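3',5'-cyclic-nucleotide phosphodiesterase 1 (Saccharomyces cerevisiae, PDB 4OJV) is a class-II cyclic-nucleotide phosphodiesterase of the metallo-hydrolase superfamily, a protein built on two large mixed sheets that carries a pair of zinc ions. Local coordinates at residues M1-G13 and R357-L369. Numbering follows the deposited sequence.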
ATOM      1  N   MET A   1     -29.117  16.185 -14.060  1.00 35.87           N
ATOM      2  CA  MET A   1     -28.235  15.746 -15.185  1.00 31.34           C
ATOM      3  C   MET A   1     -27.142  14.781 -14.723  1.00 26.52           C
ATOM      4  O   MET A   1     -26.752  13.882 -15.472  1.00 24.48           O
ATOM      5  CB  MET A   1     -27.613  16.953 -15.895  1.00 37.22           C
ATOM      6  CG  MET A   1     -28.578  17.712 -16.796  1.00 44.39           C
ATOM      7  SD  MET A   1     -27.838  19.155 -17.591  1.00 57.68           S
ATOM      8  CE  MET A   1     -26.797  18.384 -18.830  1.00 57.05           C
ATOM      9  N   VAL A   2     -26.653  14.978 -13.498  1.00 21.57           N
ATOM     10  CA  VAL A   2     -25.642  14.090 -12.913  1.00 18.10           C
ATOM     11  C   VAL A   2     -26.208  12.692 -12.676  1.00 15.98           C
ATOM     12  O   VAL A   2     -27.285  12.524 -12.095  1.00 18.32           O
ATOM     13  CB  VAL A   2     -25.046  14.674 -11.613  1.00 19.00           C
ATOM     14  CG1 VAL A   2     -24.246  13.629 -10.851  1.00 21.09           C
ATOM     15  CG2 VAL A   2     -24.171  15.874 -11.940  1.00 20.54           C
ATOM     16  N   VAL A   3     -25.460  11.698 -13.140  1.00 14.11           N
ATOM     17  CA  VAL A   3     -25.854  10.299 -13.080  1.00 14.13           C
ATOM     18  C   VAL A   3     -24.903   9.489 -12.197  1.00 13.16           C
ATOM     19  O   VAL A   3     -25.330   8.528 -11.558  1.00 13.34           O
ATOM     20  CB  VAL A   3     -25.948   9.713 -14.510  1.00 13.70           C
ATOM     21  CG1 VAL A   3     -26.002   8.193 -14.523  1.00 14.28           C
ATOM     22  CG2 VAL A   3     -27.180  10.270 -15.214  1.00 15.93           C
ATOM     23  N   PHE A   4     -23.622   9.870 -12.175  1.00 13.50           N
ATOM     24  CA  PHE A   4     -22.584   9.094 -11.482  1.00 13.01           C
ATOM     25  C   PHE A   4     -21.925   9.877 -10.364  1.00 12.16           C
ATOM     26  O   PHE A   4     -21.643  11.067 -10.514  1.00 12.86           O
ATOM     27  CB  PHE A   4     -21.491   8.679 -12.469  1.00 13.16           C
ATOM     28  CG  PHE A   4     -21.970   7.798 -13.591  1.00 12.33           C
ATOM     29  CD1 PHE A   4     -22.123   6.432 -13.400  1.00 12.69           C
ATOM     30  CD2 PHE A   4     -22.240   8.334 -14.847  1.00 13.31           C
ATOM     31  CE1 PHE A   4     -22.553   5.616 -14.435  1.00 12.51           C
ATOM     32  CE2 PHE A   4     -22.665   7.524 -15.891  1.00 13.40           C
ATOM     33  CZ  PHE A   4     -22.821   6.163 -15.687  1.00 13.21           C
ATOM     34  N   GLU A   5     -21.639   9.191  -9.260  1.00 11.09           N
ATOM     35  CA  GLU A   5     -20.739   9.707  -8.236  1.00 11.41           C
ATOM     36  C   GLU A   5     -19.476   8.856  -8.239  1.00 10.46           C
ATOM     37  O   GLU A   5     -19.548   7.623  -8.127  1.00 11.50           O
ATOM     38  CB  GLU A   5     -21.382   9.681  -6.850  1.00 12.21           C
ATOM     39  CG  GLU A   5     -22.546  10.649  -6.718  1.00 14.70           C
ATOM     40  CD  GLU A   5     -23.270  10.577  -5.380  1.00 15.81           C
ATOM     41  OE1 GLU A   5     -24.286  11.295  -5.234  1.00 16.75           O
ATOM     42  OE2 GLU A   5     -22.838   9.815  -4.488  1.00 16.22           O
ATOM     43  N   ILE A   6     -18.328   9.514  -8.380  1.00 10.57           N
ATOM     44  CA  ILE A   6     -17.041   8.822  -8.436  1.00 10.13           C
ATOM     45  C   ILE A   6     -16.187   9.299  -7.273  1.00 10.09           C
ATOM     46  O   ILE A   6     -15.816  10.472  -7.219  1.00 11.22           O
ATOM     47  CB  ILE A   6     -16.288   9.090  -9.757  1.00 11.29           C
ATOM     48  CG1 ILE A   6     -17.148   8.737 -10.985  1.00 12.68           C
ATOM     49  CG2 ILE A   6     -14.969   8.321  -9.760  1.00 12.50           C
ATOM     50  CD1 ILE A   6     -16.436   8.982 -12.301  1.00 16.44           C
ATOM     51  N   THR A   7     -15.888   8.399  -6.338  1.00 10.38           N
ATOM     52  CA  THR A   7     -15.011   8.729  -5.223  1.00 10.69           C
ATOM     53  C   THR A   7     -13.586   8.343  -5.615  1.00 10.44           C
ATOM     54  O   THR A   7     -13.313   7.181  -5.906  1.00 11.19           O
ATOM     55  CB  THR A   7     -15.397   7.976  -3.937  1.00 12.84           C
ATOM     56  OG1 THR A   7     -16.809   8.071  -3.706  1.00 15.59           O
ATOM     57  CG2 THR A   7     -14.654   8.563  -2.748  1.00 13.91           C
ATOM     58  N   ILE A   8     -12.688   9.317  -5.616  1.00 10.35           N
ATOM     59  CA  ILE A   8     -11.289   9.064  -5.940  1.00 10.15           C
ATOM     60  C   ILE A   8     -10.566   8.624  -4.673  1.00 10.05           C
ATOM     61  O   ILE A   8     -10.241   9.451  -3.825  1.00 12.05           O
ATOM     62  CB  ILE A   8     -10.603  10.308  -6.538  1.00 11.20           C
ATOM     63  CG1 ILE A   8     -11.447  10.908  -7.670  1.00 13.47           C
ATOM     64  CG2 ILE A   8      -9.190   9.955  -6.996  1.00 11.88           C
ATOM     65  CD1 ILE A   8     -11.576  10.055  -8.902  1.00 15.44           C
ATOM     66  N   LEU A   9     -10.360   7.318  -4.512  1.00 10.20           N
ATOM     67  CA  LEU A   9      -9.597   6.833  -3.364  1.00 10.81           C
ATOM     68  C   LEU A   9      -8.108   6.948  -3.602  1.00 10.30           C
ATOM     69  O   LEU A   9      -7.349   7.264  -2.683  1.00 13.35           O
ATOM     70  CB  LEU A   9      -9.968   5.398  -2.985  1.00 12.17           C
ATOM     71  CG  LEU A   9     -11.395   5.183  -2.498  1.00 12.41           C
ATOM     72  CD1 LEU A   9     -11.565   3.767  -1.984  1.00 13.48           C
ATOM     73  CD2 LEU A   9     -11.808   6.181  -1.420  1.00 14.94           C
ATOM     74  N   GLY A  10      -7.684   6.683  -4.833  1.00 10.16           N
ATOM     75  CA  GLY A  10      -6.273   6.756  -5.164  1.00 10.99           C
ATOM     76  C   GLY A  10      -6.084   7.081  -6.624  1.00 11.06           C
ATOM     77  O   GLY A  10      -6.753   6.510  -7.497  1.00 12.14           O
ATOM     78  N   ALA A  11      -5.186   8.025  -6.892  1.00 11.40           N
ATOM     79  CA  ALA A  11      -4.869   8.424  -8.258  1.00 13.28           C
ATOM     80  C   ALA A  11      -3.361   8.562  -8.463  1.00 13.05           C
ATOM     81  O   ALA A  11      -2.921   9.159  -9.431  1.00 15.12           O
ATOM     82  CB  ALA A  11      -5.585   9.722  -8.617  1.00 15.95           C
ATOM     83  N   ASN A  12      -2.583   7.989  -7.551  1.00 11.23           N
ATOM     84  CA  ASN A  12      -1.125   8.058  -7.576  1.00 11.47           C
ATOM     85  C   ASN A  12      -0.558   6.986  -8.506  1.00  9.85           C
ATOM     86  O   ASN A  12      -0.901   5.814  -8.372  1.00 11.61           O
ATOM     87  CB  ASN A  12      -0.651   7.859  -6.136  1.00 12.30           C
ATOM     88  CG  ASN A  12       0.848   7.755  -5.987  1.00 12.53           C
ATOM     89  OD1 ASN A  12       1.617   8.188  -6.831  1.00 11.92           O
ATOM     90  ND2 ASN A  12       1.265   7.160  -4.885  1.00 15.56           N
ATOM     91  N   GLY A  13       0.309   7.369  -9.441  1.00  9.43           N
ATOM     92  CA  GLY A  13       0.952   6.416 -10.344  1.00 10.28           C
ATOM     93  C   GLY A  13       2.205   5.749  -9.813  1.00 10.70           C
ATOM     94  O   GLY A  13       2.752   4.888 -10.490  1.00 12.14           O
ATOM     95  N   ARG A 357     -12.687  19.810 -21.171  1.00 14.98           N
ATOM     96  CA  ARG A 357     -12.495  20.202 -19.776  1.00 14.89           C
ATOM     97  C   ARG A 357     -11.607  19.182 -19.084  1.00 13.61           C
ATOM     98  O   ARG A 357     -12.012  18.035 -18.867  1.00 14.39           O
ATOM     99  CB  ARG A 357     -13.842  20.329 -19.071  1.00 16.02           C
ATOM    100  CG  ARG A 357     -14.697  21.420 -19.685  1.00 18.26           C
ATOM    101  CD  ARG A 357     -16.170  21.161 -19.528  1.00 20.67           C
ATOM    102  NE  ARG A 357     -16.925  22.156 -20.280  1.00 21.73           N
ATOM    103  CZ  ARG A 357     -18.141  22.565 -19.952  1.00 22.88           C
ATOM    104  NH1 ARG A 357     -18.747  22.069 -18.879  1.00 25.09           N
ATOM    105  NH2 ARG A 357     -18.745  23.483 -20.694  1.00 24.18           N
ATOM    106  N   ILE A 358     -10.380  19.595 -18.780  1.00 12.70           N
ATOM    107  CA  ILE A 358      -9.353  18.700 -18.255  1.00 12.49           C
ATOM    108  C   ILE A 358      -9.103  19.016 -16.790  1.00 11.91           C
ATOM    109  O   ILE A 358      -8.891  20.171 -16.418  1.00 12.60           O
ATOM    110  CB  ILE A 358      -8.043  18.781 -19.073  1.00 13.23           C
ATOM    111  CG1 ILE A 358      -8.332  18.672 -20.580  1.00 14.13           C
ATOM    112  CG2 ILE A 358      -7.066  17.707 -18.601  1.00 14.07           C
ATOM    113  CD1 ILE A 358      -7.105  18.802 -21.459  1.00 15.41           C
ATOM    114  N   SER A 359      -9.148  17.969 -15.967  1.00 11.76           N
ATOM    115  CA  SER A 359      -8.891  18.073 -14.537  1.00 11.68           C
ATOM    116  C   SER A 359      -7.986  16.926 -14.129  1.00 12.36           C
ATOM    117  O   SER A 359      -8.002  15.865 -14.750  1.00 13.22           O
ATOM    118  CB  SER A 359     -10.197  17.962 -13.738  1.00 12.10           C
ATOM    119  OG  SER A 359     -11.114  18.983 -14.082  1.00 12.49           O
ATOM    120  N   ILE A 360      -7.215  17.124 -13.067  1.00 11.25           N
ATOM    121  CA  ILE A 360      -6.457  16.030 -12.461  1.00 11.56           C
ATOM    122  C   ILE A 360      -7.331  15.396 -11.386  1.00 10.77           C
ATOM    123  O   ILE A 360      -7.955  16.108 -10.600  1.00 12.04           O
ATOM    124  CB  ILE A 360      -5.135  16.536 -11.820  1.00 11.74           C
ATOM    125  CG1 ILE A 360      -4.287  17.347 -12.820  1.00 13.09           C
ATOM    126  CG2 ILE A 360      -4.345  15.382 -11.212  1.00 13.92           C
ATOM    127  CD1 ILE A 360      -3.789  16.592 -14.034  1.00 14.24           C
ATOM    128  N   ALA A 361      -7.363  14.061 -11.345  1.00 10.66           N
ATOM    129  CA  ALA A 361      -8.039  13.320 -10.276  1.00 11.07           C
ATOM    130  C   ALA A 361      -7.353  13.558  -8.941  1.00 11.08           C
ATOM    131  O   ALA A 361      -6.139  13.397  -8.834  1.00 11.75           O
ATOM    132  CB  ALA A 361      -8.047  11.828 -10.574  1.00 11.94           C
ATOM    133  N   LEU A 362      -8.135  13.939  -7.933  1.00 11.37           N
ATOM    134  CA  LEU A 362      -7.614  14.229  -6.600  1.00 11.74           C
ATOM    135  C   LEU A 362      -8.202  13.301  -5.563  1.00 11.36           C
ATOM    136  O   LEU A 362      -9.422  13.265  -5.361  1.00 11.90           O
ATOM    137  CB  LEU A 362      -7.907  15.676  -6.202  1.00 13.07           C
ATOM    138  CG  LEU A 362      -7.274  16.792  -7.038  1.00 13.92           C
ATOM    139  CD1 LEU A 362      -7.811  18.154  -6.613  1.00 15.36           C
ATOM    140  CD2 LEU A 362      -5.757  16.746  -6.940  1.00 15.01           C
ATOM    141  N   GLU A 363      -7.325  12.561  -4.896  1.00 11.62           N
ATOM    142  CA  GLU A 363      -7.730  11.657  -3.837  1.00 11.87           C
ATOM    143  C   GLU A 363      -8.532  12.386  -2.777  1.00 11.51           C
ATOM    144  O   GLU A 363      -8.303  13.577  -2.517  1.00 12.48           O
ATOM    145  CB  GLU A 363      -6.497  11.057  -3.173  1.00 14.11           C
ATOM    146  CG  GLU A 363      -5.679  10.176  -4.081  1.00 16.44           C
ATOM    147  CD  GLU A 363      -4.626  10.883  -4.916  1.00 16.85           C
ATOM    148  OE1 GLU A 363      -4.564  12.164  -5.038  1.00 14.39           O
ATOM    149  OE2 GLU A 363      -3.842  10.076  -5.464  1.00 19.24           O
ATOM    150  N   GLY A 364      -9.475  11.677  -2.172  1.00 11.38           N
ATOM    151  CA  GLY A 364     -10.242  12.245  -1.071  1.00 12.76           C
ATOM    152  C   GLY A 364     -11.360  13.157  -1.537  1.00 11.86           C
ATOM    153  O   GLY A 364     -11.891  13.931  -0.742  1.00 13.41           O
ATOM    154  N   HIS A 365     -11.726  13.061  -2.815  1.00 11.57           N
ATOM    155  CA  HIS A 365     -12.792  13.875  -3.398  1.00 11.40           C
ATOM    156  C   HIS A 365     -13.755  13.027  -4.168  1.00 11.58           C
ATOM    157  O   HIS A 365     -13.405  11.935  -4.623  1.00 11.62           O
ATOM    158  CB  HIS A 365     -12.200  14.964  -4.296  1.00 12.24           C
ATOM    159  CG  HIS A 365     -11.369  15.959  -3.543  1.00 12.47           C
ATOM    160  ND1 HIS A 365     -10.112  15.692  -3.137  1.00 13.84           N
ATOM    161  CD2 HIS A 365     -11.682  17.225  -3.057  1.00 14.58           C
ATOM    162  CE1 HIS A 365      -9.637  16.751  -2.457  1.00 16.09           C
ATOM    163  NE2 HIS A 365     -10.604  17.679  -2.402  1.00 16.23           N
ATOM    164  N   THR A 366     -14.976  13.529  -4.323  1.00 11.19           N
ATOM    165  CA  THR A 366     -16.010  12.899  -5.118  1.00 10.96           C
ATOM    166  C   THR A 366     -16.353  13.783  -6.311  1.00 11.14           C
ATOM    167  O   THR A 366     -16.506  15.003  -6.173  1.00 12.07           O
ATOM    168  CB  THR A 366     -17.269  12.636  -4.263  1.00 11.63           C
ATOM    169  OG1 THR A 366     -16.901  11.819  -3.147  1.00 12.32           O
ATOM    170  CG2 THR A 366     -18.351  11.921  -5.069  1.00 12.74           C
ATOM    171  N   LEU A 367     -16.441  13.166  -7.483  1.00 10.68           N
ATOM    172  CA  LEU A 367     -16.874  13.840  -8.708  1.00 11.02           C
ATOM    173  C   LEU A 367     -18.314  13.467  -8.992  1.00 10.83           C
ATOM    174  O   LEU A 367     -18.720  12.328  -8.760  1.00 12.32           O
ATOM    175  CB  LEU A 367     -16.032  13.398  -9.902  1.00 11.87           C
ATOM    176  CG  LEU A 367     -14.518  13.429  -9.754  1.00 13.18           C
ATOM    177  CD1 LEU A 367     -13.845  12.978 -11.039  1.00 15.90           C
ATOM    178  CD2 LEU A 367     -14.071  14.830  -9.396  1.00 15.77           C
ATOM    179  N   PHE A 368     -19.069  14.423  -9.529  1.00 12.07           N
ATOM    180  CA  PHE A 368     -20.482  14.238  -9.833  1.00 13.08           C
ATOM    181  C   PHE A 368     -20.613  14.500 -11.319  1.00 13.84           C
ATOM    182  O   PHE A 368     -20.466  15.642 -11.753  1.00 15.77           O
ATOM    183  CB  PHE A 368     -21.329  15.208  -9.001  1.00 14.90           C
ATOM    184  CG  PHE A 368     -21.175  15.018  -7.512  1.00 13.83           C
ATOM    185  CD1 PHE A 368     -20.102  15.572  -6.834  1.00 14.17           C
ATOM    186  CD2 PHE A 368     -22.098  14.264  -6.792  1.00 15.41           C
ATOM    187  CE1 PHE A 368     -19.941  15.371  -5.468  1.00 14.32           C
ATOM    188  CE2 PHE A 368     -21.948  14.072  -5.424  1.00 15.86           C
ATOM    189  CZ  PHE A 368     -20.872  14.632  -4.759  1.00 15.58           C
ATOM    190  N   LEU A 369     -20.842  13.442 -12.093  1.00 13.65           N
ATOM    191  CA  LEU A 369     -20.813  13.525 -13.552  1.00 14.37           C
ATOM    192  C   LEU A 369     -22.075  12.986 -14.206  1.00 14.39           C
ATOM    193  O   LEU A 369     -22.509  13.508 -15.242  1.00 15.63           O
ATOM    194  CB  LEU A 369     -19.598  12.778 -14.104  1.00 14.98           C
ATOM    195  CG  LEU A 369     -18.223  13.220 -13.597  1.00 15.61           C
ATOM    196  CD1 LEU A 369     -17.141  12.296 -14.135  1.00 18.43           C
ATOM    197  CD2 LEU A 369     -17.946  14.666 -13.980  1.00 18.92           C
ATOM    198  OXT LEU A 369     -22.670  12.018 -13.729  1.00 14.12           O
TER
HETATM  199  O   HOH W   1     -18.323   9.741  -2.206  1.00 15.61           O
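The terminal carboxylate oxygen Leu369 OXT is gripped by two successive backbone amides, Val3 N at 2.9 Å and Phe4 N at 2.8 Å, while Lys274 takes the other oxygen, Leu369 O; the lysine and the two amides would probably favour the charged form. Beside it, Val2 CG1, anti to its own backbone N (chi1 167°), rests 3.8 Å from Phe368 CB. From here strands 4-8 and 365-368 run antiparallel, bringing the two chain ends together within one sheet, with strand 22-27 on the far side of 4-8. The second sheet holds strand 357-360, so residues 361-364 carry the chain from one sheet to the other of the alpha-beta/beta-alpha sandwich expected of this metallo-hydrolase family. On the face shared by Glu5, Thr7, Thr366 and Phe368, the extended Glu5 chain crosses the CD2-CE2 side of the Phe368 ring obliquely, its OE1 at the ring edge near the plane, 3.6 Å from CE2, its carboxylate turned 69° from the ring and held by Lys26 and Ser91. A water joins Thr7 OG1 to Thr366 OG1, whose hydroxyls are themselves 3.8 Å apart; Thr366 OG1 also bonds Gly89. Ile6, Ile8, Leu367 and Leu369 fill the reverse face, where Ile6 CD1 meets Leu369 CD1 at 3.9 Å. Within the type II turn Leu362-His365, the Glu363 side chain bends at chi2 (87°), and its OE2 accepts Ala11 N at 2.8 Å from above the carboxylate plane.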